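Local coordinates for acylneuraminate lyase (Mycoplasma synoviae, PDB 4N4P), which is a lyase of the dihydrodipicolinate synthetase family, with a TIM-barrel fold and four chains in its assembly, at residues K8-A13 / K41-Y46; F188-D193 / M202-F207; E194-G199 / A221-W226; N213-G218 / H239-Y244. All blocks are in the same frame, centred on the assembly; numbering follows the deposited sequence.

Contact 1: K8-A13 / K41-Y46; sequences KGLFPA and KVDGIY
Leu10 and Pro12 meet Asp43, Gly44 and Tyr46 where the first two strands of the TIM barrel pair, in the beta-alpha-beta crossover made with helix 26-39. Strands 9-12 and 44-46 run parallel in sense, with 37° between their axes. Pro12 O takes a nearly straight bond from Tyr46 N at 2.9 Å. Leu10 O serves two donors: Asp43 N at 3.0 Å, in the carbonyl plane, and Gly44 N at 3.2 Å, tilted out of it. The Asp43 carboxylate then reaches back. Its CG lies beside its own backbone N (chi1 -58°), and OD2 receives Leu10 N at 2.8 Å on its anti side. Both N-H and C=O of Leu10 are therefore held by the other segment.

On the inner side, the Phe11 ring lies over Gly44. Gly44 CA sits 3.7 Å from the centroid of that ring, a CH-pi contact over the face. On the outer side, Pro12 and Val42 meet tip to tip, and Pro12 CD to Val42 CG1 is tight at 3.4 Å; both also pack on Leu36 of helix 26-39. The Tyr46 hydroxyl leads away, to bonds with Tyr139 OH and Ser107 OG. The carboxylate bond supplements the few backbone bonds of this short strand pair, and probably steadies the turn entering the second strand.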
loop_
_atom_site.group_PDB
_atom_site.type_symbol
_atom_site.label_atom_id
_atom_site.label_comp_id
_atom_site.label_asym_id
_atom_site.label_seq_id
_atom_site.Cartn_x
_atom_site.Cartn_y
_atom_site.Cartn_z
ATOM N N LYS A 8 30.239 2.540 -17.298
ATOM C CA LYS A 8 29.609 1.381 -17.961
ATOM C C LYS A 8 29.985 0.107 -17.248
ATOM O O LYS A 8 31.128 -0.048 -16.800
ATOM C CB LYS A 8 30.046 1.310 -19.411
ATOM C CG LYS A 8 29.429 2.462 -20.217
ATOM C CD LYS A 8 29.923 2.553 -21.653
ATOM C CE LYS A 8 29.130 3.638 -22.375
ATOM N NZ LYS A 8 29.386 3.567 -23.856
ATOM N N GLY A 9 29.029 -0.814 -17.159
ATOM C CA GLY A 9 29.317 -2.161 -16.721
ATOM C C GLY A 9 28.859 -2.443 -15.300
ATOM O O GLY A 9 27.862 -1.870 -14.814
ATOM N N LEU A 10 29.598 -3.325 -14.623
ATOM C CA LEU A 10 29.166 -3.802 -13.312
ATOM C C LEU A 10 29.923 -3.161 -12.161
ATOM O O LEU A 10 31.162 -3.167 -12.132
ATOM C CB LEU A 10 29.325 -5.313 -13.207
ATOM C CG LEU A 10 28.495 -6.132 -14.181
ATOM C CD1 LEU A 10 28.829 -7.627 -13.937
ATOM C CD2 LEU A 10 26.988 -5.865 -13.974
ATOM N N PHE A 11 29.148 -2.656 -11.203
ATOM C CA PHE A 11 29.655 -2.048 -9.967
ATOM C C PHE A 11 29.046 -2.783 -8.761
ATOM O O PHE A 11 27.978 -2.391 -8.299
ATOM C CB PHE A 11 29.211 -0.592 -9.895
ATOM C CG PHE A 11 29.938 0.322 -10.849
ATOM C CD1 PHE A 11 29.811 0.163 -12.222
ATOM C CD2 PHE A 11 30.753 1.325 -10.362
ATOM C CE1 PHE A 11 30.495 1.001 -13.109
ATOM C CE2 PHE A 11 31.430 2.202 -11.234
ATOM C CZ PHE A 11 31.327 2.021 -12.594
ATOM N N PRO A 12 29.729 -3.805 -8.226
ATOM C CA PRO A 12 29.254 -4.400 -6.976
ATOM C C PRO A 12 29.143 -3.333 -5.887
ATOM O O PRO A 12 30.011 -2.431 -5.762
ATOM C CB PRO A 12 30.368 -5.401 -6.603
ATOM C CG PRO A 12 31.597 -4.913 -7.401
ATOM C CD PRO A 12 31.006 -4.404 -8.671
ATOM N N ALA A 13 28.069 -3.421 -5.120
ATOM C CA ALA A 13 27.925 -2.628 -3.905
ATOM C C ALA A 13 28.699 -3.354 -2.809
ATOM O O ALA A 13 28.218 -4.322 -2.200
ATOM C CB ALA A 13 26.457 -2.465 -3.539
ATOM N N LYS A 41 36.416 -9.374 -11.806
ATOM C CA LYS A 41 36.699 -8.566 -13.006
ATOM C C LYS A 41 35.655 -7.486 -13.245
ATOM O O LYS A 41 35.160 -7.317 -14.374
ATOM C CB LYS A 41 36.815 -9.472 -14.256
ATOM C CG LYS A 41 37.868 -10.581 -14.154
ATOM C CD LYS A 41 39.216 -10.147 -14.712
ATOM C CE LYS A 41 40.268 -11.275 -14.612
ATOM N NZ LYS A 41 39.940 -12.437 -15.506
ATOM N N VAL A 42 35.309 -6.755 -12.183
ATOM C CA VAL A 42 34.257 -5.748 -12.265
ATOM C C VAL A 42 34.774 -4.478 -12.960
ATOM O O VAL A 42 35.993 -4.256 -13.093
ATOM C CB VAL A 42 33.708 -5.374 -10.848
ATOM C CG1 VAL A 42 33.144 -6.616 -10.176
ATOM C CG2 VAL A 42 34.824 -4.768 -9.968
ATOM N N ASP A 43 33.837 -3.644 -13.389
ATOM C CA ASP A 43 34.182 -2.389 -14.034
ATOM C C ASP A 43 34.366 -1.263 -13.029
ATOM O O ASP A 43 35.030 -0.257 -13.317
ATOM C CB ASP A 43 33.096 -2.059 -15.050
ATOM C CG ASP A 43 32.937 -3.153 -16.059
ATOM O OD1 ASP A 43 33.820 -3.228 -16.938
ATOM O OD2 ASP A 43 31.972 -3.970 -15.968
ATOM N N GLY A 44 33.769 -1.420 -11.850
ATOM C CA GLY A 44 33.875 -0.410 -10.828
ATOM C C GLY A 44 33.400 -0.966 -9.508
ATOM O O GLY A 44 32.874 -2.093 -9.451
ATOM N N ILE A 45 33.553 -0.169 -8.445
ATOM C CA ILE A 45 33.096 -0.583 -7.112
ATOM C C ILE A 45 32.327 0.562 -6.494
ATOM O O ILE A 45 32.751 1.729 -6.583
ATOM C CB ILE A 45 34.289 -0.965 -6.175
ATOM C CG1 ILE A 45 35.124 -2.062 -6.816
ATOM C CG2 ILE A 45 33.776 -1.476 -4.813
ATOM C CD1 ILE A 45 36.503 -2.267 -6.154
ATOM N N TYR A 46 31.198 0.238 -5.858
ATOM C CA TYR A 46 30.348 1.201 -5.193
ATOM C C TYR A 46 30.463 0.917 -3.701
ATOM O O TYR A 46 30.064 -0.157 -3.248
ATOM C CB TYR A 46 28.896 0.989 -5.645
ATOM C CG TYR A 46 27.876 1.936 -5.047
ATOM C CD1 TYR A 46 27.739 3.226 -5.536
ATOM C CD2 TYR A 46 27.013 1.521 -4.016
ATOM C CE1 TYR A 46 26.789 4.099 -5.019
ATOM C CE2 TYR A 46 26.057 2.391 -3.487
ATOM C CZ TYR A 46 25.959 3.686 -3.990
ATOM O OH TYR A 46 25.040 4.590 -3.525
#

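Contact 2: F188-D193 / M202-F207; sequences FMFAWD and MGAKGF
Phe190 packs tightly against Phe207 and Ala204, while Phe188 and Lys205 meet only through water. The tight part begins with one backbone bond: Phe190 N donates to Gly206 O at 2.8 Å, almost straight. Phe207 CA approaches Phe190 O at 3.2 Å. On the helix-facing side of the sheet, Phe190 CB touches both Phe207 CD2, at 3.6 Å, and Ala204 CB, at 3.7 Å. The two phenyl side chains cross obliquely. Phe190 CG lies anti to the backbone N (chi1 -167°), which carries the ring on towards Phe176, where it packs edge-to-face.

On the barrel-interior side, the Met189 chain bends at its second and third torsions. SD and CE thereby fold over Gly206, with SD 3.9 Å from Gly206 CA. The looser end lies next to exposed Lys205. There a water donates to Phe188 O at 2.8 Å and accepts from Lys205 N at 2.9 Å. These strands, 187-190 and 206-209, form a beta-alpha-beta unit with helix 196-201. Gly203, with positive phi, closes that helix in a Schellman motif. Direct bonding is thus centred on Phe190, which also bonds the backbone of Ile208, and a water carries the link near the start of the strands.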
loop_
_atom_site.group_PDB
_atom_site.type_symbol
_atom_site.label_atom_id
_atom_site.label_comp_id
_atom_site.label_asym_id
_atom_site.label_seq_id
_atom_site.Cartn_x
_atom_site.Cartn_y
_atom_site.Cartn_z
ATOM N N PHE A 188 22.182 7.331 -15.477
ATOM C CA PHE A 188 21.347 6.571 -14.552
ATOM C C PHE A 188 22.030 5.234 -14.354
ATOM O O PHE A 188 22.154 4.461 -15.301
ATOM C CB PHE A 188 19.903 6.410 -15.100
ATOM C CG PHE A 188 19.140 7.690 -15.111
ATOM C CD1 PHE A 188 18.434 8.101 -13.977
ATOM C CD2 PHE A 188 19.161 8.520 -16.227
ATOM C CE1 PHE A 188 17.744 9.320 -13.962
ATOM C CE2 PHE A 188 18.484 9.736 -16.229
ATOM C CZ PHE A 188 17.768 10.140 -15.097
ATOM N N MET A 189 22.495 4.987 -13.127
ATOM C CA MET A 189 23.088 3.722 -12.759
ATOM C C MET A 189 21.950 2.803 -12.277
ATOM O O MET A 189 21.217 3.159 -11.351
ATOM C CB MET A 189 24.178 3.943 -11.702
ATOM C CG MET A 189 25.372 4.784 -12.233
ATOM S SD MET A 189 26.275 3.990 -13.583
ATOM C CE MET A 189 27.249 2.754 -12.726
ATOM N N PHE A 190 21.759 1.668 -12.944
ATOM C CA PHE A 190 20.586 0.823 -12.682
ATOM C C PHE A 190 20.879 -0.145 -11.509
ATOM O O PHE A 190 21.826 -0.923 -11.564
ATOM C CB PHE A 190 20.197 0.078 -13.954
ATOM C CG PHE A 190 18.854 -0.568 -13.883
ATOM C CD1 PHE A 190 17.696 0.178 -14.118
ATOM C CD2 PHE A 190 18.737 -1.914 -13.554
ATOM C CE1 PHE A 190 16.437 -0.418 -14.030
ATOM C CE2 PHE A 190 17.484 -2.533 -13.487
ATOM C CZ PHE A 190 16.334 -1.791 -13.717
ATOM N N ALA A 191 20.069 -0.080 -10.455
ATOM C CA ALA A 191 20.400 -0.754 -9.204
ATOM C C ALA A 191 19.351 -1.787 -8.789
ATOM O O ALA A 191 19.180 -2.071 -7.606
ATOM C CB ALA A 191 20.663 0.256 -8.086
ATOM N N TRP A 192 18.672 -2.383 -9.754
ATOM C CA TRP A 192 17.764 -3.487 -9.431
ATOM C C TRP A 192 18.238 -4.748 -10.160
ATOM O O TRP A 192 17.945 -4.954 -11.329
ATOM C CB TRP A 192 16.299 -3.129 -9.725
ATOM C CG TRP A 192 15.320 -4.255 -9.364
ATOM C CD1 TRP A 192 15.490 -5.229 -8.423
ATOM C CD2 TRP A 192 14.037 -4.489 -9.955
ATOM N NE1 TRP A 192 14.374 -6.070 -8.387
ATOM C CE2 TRP A 192 13.468 -5.625 -9.307
ATOM C CE3 TRP A 192 13.303 -3.843 -10.951
ATOM C CZ2 TRP A 192 12.209 -6.120 -9.639
ATOM C CZ3 TRP A 192 12.051 -4.349 -11.290
ATOM C CH2 TRP A 192 11.524 -5.476 -10.637
ATOM N N ASP A 193 19.029 -5.554 -9.438
ATOM C CA ASP A 193 19.771 -6.665 -10.012
ATOM C C ASP A 193 18.856 -7.632 -10.763
ATOM O O ASP A 193 19.217 -8.159 -11.831
ATOM C CB ASP A 193 20.505 -7.456 -8.901
ATOM C CG ASP A 193 21.386 -6.569 -8.008
ATOM O OD1 ASP A 193 20.995 -5.425 -7.744
ATOM O OD2 ASP A 193 22.457 -7.035 -7.555
ATOM N N MET A 202 15.985 -0.632 -21.728
ATOM C CA MET A 202 15.585 0.767 -21.728
ATOM C C MET A 202 16.774 1.758 -21.660
ATOM O O MET A 202 16.577 2.967 -21.435
ATOM C CB MET A 202 14.500 1.032 -20.664
ATOM C CG MET A 202 13.528 2.179 -21.077
ATOM S SD MET A 202 13.000 2.171 -22.819
ATOM C CE MET A 202 12.394 0.488 -23.122
ATOM N N GLY A 203 17.995 1.256 -21.875
ATOM C CA GLY A 203 19.155 2.152 -22.057
ATOM C C GLY A 203 20.166 2.259 -20.925
ATOM O O GLY A 203 21.126 3.006 -21.024
ATOM N N ALA A 204 19.926 1.554 -19.825
ATOM C CA ALA A 204 20.941 1.452 -18.766
ATOM C C ALA A 204 22.215 0.821 -19.300
ATOM O O ALA A 204 22.167 -0.156 -20.058
ATOM C CB ALA A 204 20.391 0.607 -17.601
ATOM N N LYS A 205 23.358 1.342 -18.883
ATOM C CA LYS A 205 24.623 0.762 -19.319
ATOM C C LYS A 205 25.535 0.456 -18.145
ATOM O O LYS A 205 26.570 -0.228 -18.300
ATOM C CB LYS A 205 25.325 1.725 -20.290
ATOM C CG LYS A 205 24.618 1.883 -21.625
ATOM C CD LYS A 205 25.429 2.802 -22.537
ATOM C CE LYS A 205 24.792 2.941 -23.933
ATOM N NZ LYS A 205 25.116 1.766 -24.812
ATOM N N GLY A 206 25.151 0.967 -16.979
ATOM C CA GLY A 206 25.912 0.803 -15.748
ATOM C C GLY A 206 24.970 0.268 -14.680
ATOM O O GLY A 206 23.804 0.705 -14.590
ATOM N N PHE A 207 25.468 -0.681 -13.905
ATOM C CA PHE A 207 24.652 -1.418 -12.935
ATOM C C PHE A 207 25.330 -1.465 -11.587
ATOM O O PHE A 207 26.474 -1.904 -11.466
ATOM C CB PHE A 207 24.358 -2.819 -13.458
ATOM C CG PHE A 207 23.694 -2.791 -14.789
ATOM C CD1 PHE A 207 24.445 -2.716 -15.958
ATOM C CD2 PHE A 207 22.302 -2.734 -14.861
ATOM C CE1 PHE A 207 23.802 -2.605 -17.195
ATOM C CE2 PHE A 207 21.654 -2.646 -16.090
ATOM C CZ PHE A 207 22.398 -2.573 -17.254
HETATM O O HOH W 1 23.798 3.817 -17.457
#

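Contact 3: E194-G199 / A221-W226; sequences EALAMG and AIIKAW
Ile222 faces Leu196 and Ala197 with its CG2 methyl. Its CB is directed at the other helix and stands 4.7 Å from Leu196 CD2. CG2 lies anti to the Ile222 backbone N, because CG1 takes the place beside that N (chi1 -66°). It touches two neighbours, 3.9 Å from Ala197 CB and 4.2 Å from Leu196 CD2. The other branch turns away through CG1. It ends at Ile222 CD1, which lies 3.7 Å from Tyr241 CB on helix 231-248.

The helices that meet here, 196-201 and 212-227, follow the seventh and eighth strands of the TIM barrel and are neighbours in its outer layer. Leu196 CD2 also touches Ile223 CG1 at 3.7 Å, and these two side chains cross at about a right angle. No hydrogen bond joins the two segments directly. Trp226 NE1 comes only within 4.4 Å of Ala197 O. Both are instead bonded to Thr201 OG1, which bridges them. The Trp226 indole also makes a cation-pi contact with Lys231 of the second subunit.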
loop_
_atom_site.group_PDB
_atom_site.type_symbol
_atom_site.label_atom_id
_atom_site.label_comp_id
_atom_site.label_asym_id
_atom_site.label_seq_id
_atom_site.Cartn_x
_atom_site.Cartn_y
_atom_site.Cartn_z
ATOM N N GLU A 194 17.677 -7.875 -10.197
ATOM C CA GLU A 194 16.749 -8.834 -10.815
ATOM C C GLU A 194 16.132 -8.355 -12.139
ATOM O O GLU A 194 15.382 -9.080 -12.791
ATOM C CB GLU A 194 15.647 -9.177 -9.825
ATOM C CG GLU A 194 16.179 -9.846 -8.576
ATOM C CD GLU A 194 15.209 -9.750 -7.392
ATOM O OE1 GLU A 194 14.410 -8.774 -7.321
ATOM O OE2 GLU A 194 15.244 -10.671 -6.539
ATOM N N ALA A 195 16.448 -7.135 -12.535
ATOM C CA ALA A 195 15.856 -6.595 -13.753
ATOM C C ALA A 195 16.908 -6.072 -14.697
ATOM O O ALA A 195 16.631 -5.190 -15.522
ATOM C CB ALA A 195 14.858 -5.503 -13.408
ATOM N N LEU A 196 18.117 -6.624 -14.577
ATOM C CA LEU A 196 19.266 -6.166 -15.357
ATOM C C LEU A 196 18.936 -6.012 -16.845
ATOM O O LEU A 196 19.179 -4.941 -17.454
ATOM C CB LEU A 196 20.453 -7.134 -15.158
ATOM C CG LEU A 196 21.841 -6.558 -15.510
ATOM C CD1 LEU A 196 22.955 -7.380 -14.845
ATOM C CD2 LEU A 196 22.107 -6.510 -16.999
ATOM N N ALA A 197 18.408 -7.084 -17.434
ATOM C CA ALA A 197 18.129 -7.102 -18.870
ATOM C C ALA A 197 17.019 -6.124 -19.234
ATOM O O ALA A 197 17.035 -5.524 -20.305
ATOM C CB ALA A 197 17.781 -8.506 -19.324
ATOM N N MET A 198 16.073 -5.931 -18.334
ATOM C CA MET A 198 15.033 -4.952 -18.578
ATOM C C MET A 198 15.634 -3.529 -18.540
ATOM O O MET A 198 15.274 -2.674 -19.358
ATOM C CB MET A 198 13.860 -5.196 -17.632
ATOM C CG MET A 198 12.951 -6.418 -18.112
ATOM S SD MET A 198 11.765 -6.645 -16.855
ATOM C CE MET A 198 11.138 -8.302 -17.215
ATOM N N GLY A 199 16.561 -3.299 -17.599
ATOM C CA GLY A 199 17.316 -2.043 -17.530
ATOM C C GLY A 199 18.095 -1.793 -18.829
ATOM O O GLY A 199 18.026 -0.693 -19.405
ATOM N N ALA A 221 27.225 -12.268 -18.313
ATOM C CA ALA A 221 26.743 -13.171 -19.346
ATOM C C ALA A 221 25.465 -12.602 -19.945
ATOM O O ALA A 221 25.247 -12.699 -21.160
ATOM C CB ALA A 221 26.528 -14.606 -18.797
ATOM N N ILE A 222 24.637 -12.008 -19.097
ATOM C CA ILE A 222 23.379 -11.391 -19.558
ATOM C C ILE A 222 23.687 -10.185 -20.463
ATOM O O ILE A 222 23.139 -10.057 -21.557
ATOM C CB ILE A 222 22.474 -10.959 -18.385
ATOM C CG1 ILE A 222 21.971 -12.185 -17.605
ATOM C CG2 ILE A 222 21.261 -10.163 -18.886
ATOM C CD1 ILE A 222 21.487 -11.798 -16.224
ATOM N N ILE A 223 24.594 -9.335 -20.014
ATOM C CA ILE A 223 24.957 -8.149 -20.792
ATOM C C ILE A 223 25.519 -8.574 -22.151
ATOM O O ILE A 223 25.126 -8.029 -23.195
ATOM C CB ILE A 223 25.987 -7.279 -20.050
ATOM C CG1 ILE A 223 25.357 -6.719 -18.764
ATOM C CG2 ILE A 223 26.482 -6.129 -21.001
ATOM C CD1 ILE A 223 26.323 -5.997 -17.816
ATOM N N LYS A 224 26.423 -9.544 -22.141
ATOM C CA LYS A 224 27.043 -9.994 -23.414
ATOM C C LYS A 224 26.001 -10.596 -24.357
ATOM O O LYS A 224 26.005 -10.303 -25.561
ATOM C CB LYS A 224 28.210 -10.951 -23.172
ATOM C CG LYS A 224 29.384 -10.306 -22.398
ATOM C CD LYS A 224 29.850 -8.933 -22.967
ATOM C CE LYS A 224 30.881 -9.107 -24.076
ATOM N NZ LYS A 224 31.842 -7.945 -24.180
ATOM N N ALA A 225 25.095 -11.401 -23.816
ATOM C CA ALA A 225 24.002 -11.966 -24.630
ATOM C C ALA A 225 23.097 -10.873 -25.206
ATOM O O ALA A 225 22.678 -10.943 -26.368
ATOM C CB ALA A 225 23.162 -13.003 -23.799
ATOM N N TRP A 226 22.814 -9.862 -24.393
ATOM C CA TRP A 226 21.984 -8.742 -24.813
ATOM C C TRP A 226 22.682 -7.985 -25.925
ATOM O O TRP A 226 22.062 -7.724 -26.952
ATOM C CB TRP A 226 21.673 -7.814 -23.620
ATOM C CG TRP A 226 20.714 -6.739 -23.958
ATOM C CD1 TRP A 226 19.333 -6.817 -23.969
ATOM C CD2 TRP A 226 21.046 -5.432 -24.384
ATOM N NE1 TRP A 226 18.803 -5.611 -24.346
ATOM C CE2 TRP A 226 19.833 -4.738 -24.598
ATOM C CE3 TRP A 226 22.263 -4.753 -24.565
ATOM C CZ2 TRP A 226 19.794 -3.410 -25.028
ATOM C CZ3 TRP A 226 22.224 -3.423 -24.984
ATOM C CH2 TRP A 226 20.993 -2.769 -25.211
#

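Contact 4: N213-G218 / H239-Y244; sequences NVNAKG and HTYNDY
Tyr241 is the first residue of 239-244 to touch 213-218, and it meets Asn215 and Gly218. Its CG lies anti to the backbone N (chi1 -158°), which swings the ring across to helix 212-227. Tyr241 CE1 is 3.4 Å from Asn215 ND2, and the amide lies only 23° from the plane of the ring. Asn215 O comes to the ring edge, in plane, 3.5 Å from Tyr241 CE1. Tyr241 CD1 reaches Gly218 C at 3.7 Å. The hydroxyl goes on to a bond with Thr211 OG1.

Asn242 and Asp243 turn from this contact to the second subunit. Asn242 ND2 bonds Glu177 there, and Asp243 forms a salt bridge with Arg178 of that chain.

Tyr244 comes one turn after Tyr241. Asn215 ND2 hangs over one face of the Tyr244 ring, 3.4 Å from Tyr244 CD2, with amide and ring planes 89° apart. Asn215 CB lies 3.4 Å from Tyr244 CZ. Val214 CG2 touches Tyr244 OH at the ring edge, at 3.2 Å, and this hydroxyl bonds Thr211 O.

The Asn215 amide thus lies against both rings, which also touch each other, Tyr244 CD2 standing over the centre of the Tyr241 ring. Its OD1 accepts Gly218 N at 2.9 Å, although the donor stands above the carbonyl plane. This Asx motif lies at the kink of helix 212-227 and helps fix the amide. The two helical segments run nearly antiparallel. Such a hairpin leads from the last helix of the barrel into the C-terminal helices that the dihydrodipicolinate synthetase family adds to its TIM barrel.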
loop_
_atom_site.group_PDB
_atom_site.type_symbol
_atom_site.label_atom_id
_atom_site.label_comp_id
_atom_site.label_asym_id
_atom_site.label_seq_id
_atom_site.Cartn_x
_atom_site.Cartn_y
_atom_site.Cartn_z
ATOM N N ASN A 213 28.770 -8.727 -6.321
ATOM C CA ASN A 213 29.925 -9.039 -5.470
ATOM C C ASN A 213 30.490 -10.438 -5.745
ATOM O O ASN A 213 31.701 -10.646 -5.643
ATOM C CB ASN A 213 29.588 -8.935 -3.965
ATOM C CG ASN A 213 29.622 -7.502 -3.431
ATOM O OD1 ASN A 213 28.566 -6.872 -3.180
ATOM N ND2 ASN A 213 30.819 -7.000 -3.197
ATOM N N VAL A 214 29.625 -11.410 -6.050
ATOM C CA VAL A 214 30.094 -12.786 -6.195
ATOM C C VAL A 214 29.622 -13.448 -7.503
ATOM O O VAL A 214 30.050 -14.561 -7.829
ATOM C CB VAL A 214 29.731 -13.678 -4.951
ATOM C CG1 VAL A 214 30.337 -13.078 -3.679
ATOM C CG2 VAL A 214 28.192 -13.830 -4.809
ATOM N N ASN A 215 28.778 -12.754 -8.262
ATOM C CA ASN A 215 28.317 -13.293 -9.533
ATOM C C ASN A 215 28.394 -12.312 -10.686
ATOM O O ASN A 215 27.479 -12.253 -11.532
ATOM C CB ASN A 215 26.915 -13.901 -9.435
ATOM C CG ASN A 215 26.647 -14.895 -10.537
ATOM O OD1 ASN A 215 27.555 -15.220 -11.328
ATOM N ND2 ASN A 215 25.413 -15.407 -10.601
ATOM N N ALA A 216 29.502 -11.564 -10.751
ATOM C CA ALA A 216 29.738 -10.696 -11.902
ATOM C C ALA A 216 29.738 -11.507 -13.193
ATOM O O ALA A 216 29.299 -11.015 -14.222
ATOM C CB ALA A 216 31.078 -9.911 -11.748
ATOM N N LYS A 217 30.224 -12.754 -13.141
ATOM C CA LYS A 217 30.249 -13.581 -14.347
ATOM C C LYS A 217 28.828 -13.789 -14.920
ATOM O O LYS A 217 28.609 -13.653 -16.138
ATOM C CB LYS A 217 30.907 -14.941 -14.080
ATOM C CG LYS A 217 31.034 -15.814 -15.326
ATOM C CD LYS A 217 31.952 -17.005 -15.081
ATOM C CE LYS A 217 31.186 -18.193 -14.584
ATOM N NZ LYS A 217 32.029 -19.428 -14.711
ATOM N N GLY A 218 27.891 -14.119 -14.041
ATOM C CA GLY A 218 26.499 -14.434 -14.415
ATOM C C GLY A 218 25.788 -13.190 -14.916
ATOM O O GLY A 218 25.018 -13.254 -15.886
ATOM N N HIS A 239 16.711 -15.925 -16.120
ATOM C CA HIS A 239 16.009 -16.883 -15.231
ATOM C C HIS A 239 16.996 -17.518 -14.270
ATOM O O HIS A 239 16.727 -17.608 -13.074
ATOM C CB HIS A 239 15.256 -17.943 -16.051
ATOM C CG HIS A 239 14.185 -17.355 -16.927
ATOM N ND1 HIS A 239 13.405 -16.292 -16.529
ATOM C CD2 HIS A 239 13.772 -17.680 -18.177
ATOM C CE1 HIS A 239 12.555 -15.980 -17.496
ATOM N NE2 HIS A 239 12.748 -16.816 -18.504
ATOM N N THR A 240 18.172 -17.888 -14.787
ATOM C CA THR A 240 19.223 -18.441 -13.940
ATOM C C THR A 240 19.697 -17.436 -12.896
ATOM O O THR A 240 19.783 -17.763 -11.720
ATOM C CB THR A 240 20.407 -18.945 -14.770
ATOM O OG1 THR A 240 19.916 -19.983 -15.626
ATOM C CG2 THR A 240 21.505 -19.538 -13.849
ATOM N N TYR A 241 20.002 -16.216 -13.337
ATOM C CA TYR A 241 20.457 -15.169 -12.420
ATOM C C TYR A 241 19.432 -14.899 -11.323
ATOM O O TYR A 241 19.759 -14.730 -10.151
ATOM C CB TYR A 241 20.787 -13.871 -13.189
ATOM C CG TYR A 241 21.722 -12.995 -12.396
ATOM C CD1 TYR A 241 23.105 -13.237 -12.402
ATOM C CD2 TYR A 241 21.214 -11.989 -11.561
ATOM C CE1 TYR A 241 23.964 -12.474 -11.628
ATOM C CE2 TYR A 241 22.069 -11.211 -10.772
ATOM C CZ TYR A 241 23.449 -11.466 -10.824
ATOM O OH TYR A 241 24.308 -10.722 -10.071
ATOM N N ASN A 242 18.171 -14.848 -11.692
ATOM C CA ASN A 242 17.166 -14.509 -10.674
ATOM C C ASN A 242 16.902 -15.682 -9.754
ATOM O O ASN A 242 16.591 -15.481 -8.598
ATOM C CB ASN A 242 15.894 -13.993 -11.339
ATOM C CG ASN A 242 16.096 -12.564 -11.908
ATOM O OD1 ASN A 242 17.199 -12.017 -11.821
ATOM N ND2 ASN A 242 15.040 -11.969 -12.459
ATOM N N ASP A 243 17.098 -16.899 -10.265
ATOM C CA ASP A 243 17.092 -18.090 -9.400
ATOM C C ASP A 243 18.186 -17.900 -8.353
ATOM O O ASP A 243 17.969 -18.120 -7.154
ATOM C CB ASP A 243 17.381 -19.372 -10.196
ATOM C CG ASP A 243 16.193 -19.871 -10.992
ATOM O OD1 ASP A 243 15.062 -19.370 -10.842
ATOM O OD2 ASP A 243 16.413 -20.795 -11.775
ATOM N N TYR A 244 19.352 -17.484 -8.828
ATOM C CA TYR A 244 20.523 -17.245 -7.971
ATOM C C TYR A 244 20.227 -16.202 -6.911
ATOM O O TYR A 244 20.509 -16.415 -5.737
ATOM C CB TYR A 244 21.737 -16.836 -8.817
ATOM C CG TYR A 244 22.716 -15.884 -8.154
ATOM C CD1 TYR A 244 23.538 -16.302 -7.089
ATOM C CD2 TYR A 244 22.839 -14.546 -8.616
ATOM C CE1 TYR A 244 24.453 -15.405 -6.479
ATOM C CE2 TYR A 244 23.756 -13.660 -8.045
ATOM C CZ TYR A 244 24.549 -14.085 -6.969
ATOM O OH TYR A 244 25.444 -13.209 -6.392
#

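How the contacts relate
Contacts 1 and 2 share the barrel sheet. Contact 1 joins the first strand to the second, and contact 2 joins the seventh to the eighth. Bonding between strands 9-12 and 206-209, with Phe11 N to Phe207 O at 2.8 Å, links the two contacts, the first strand lying beside the eighth. Contact 3 covers contact 2 from outside, their centres about 10 Å apart; Ala204 N to Gly199 O, 3.0 Å, ties them. Helix 212-227 serves both contacts 3 and 4. Glu194 O to Asn242 ND2, at 2.9 Å, connects these further. Leu10 CD1 reaches Ala216 O at 3.4 Å, placing contact 1 against contact 4. Contacts 2, 3 and 4 all touch the second subunit.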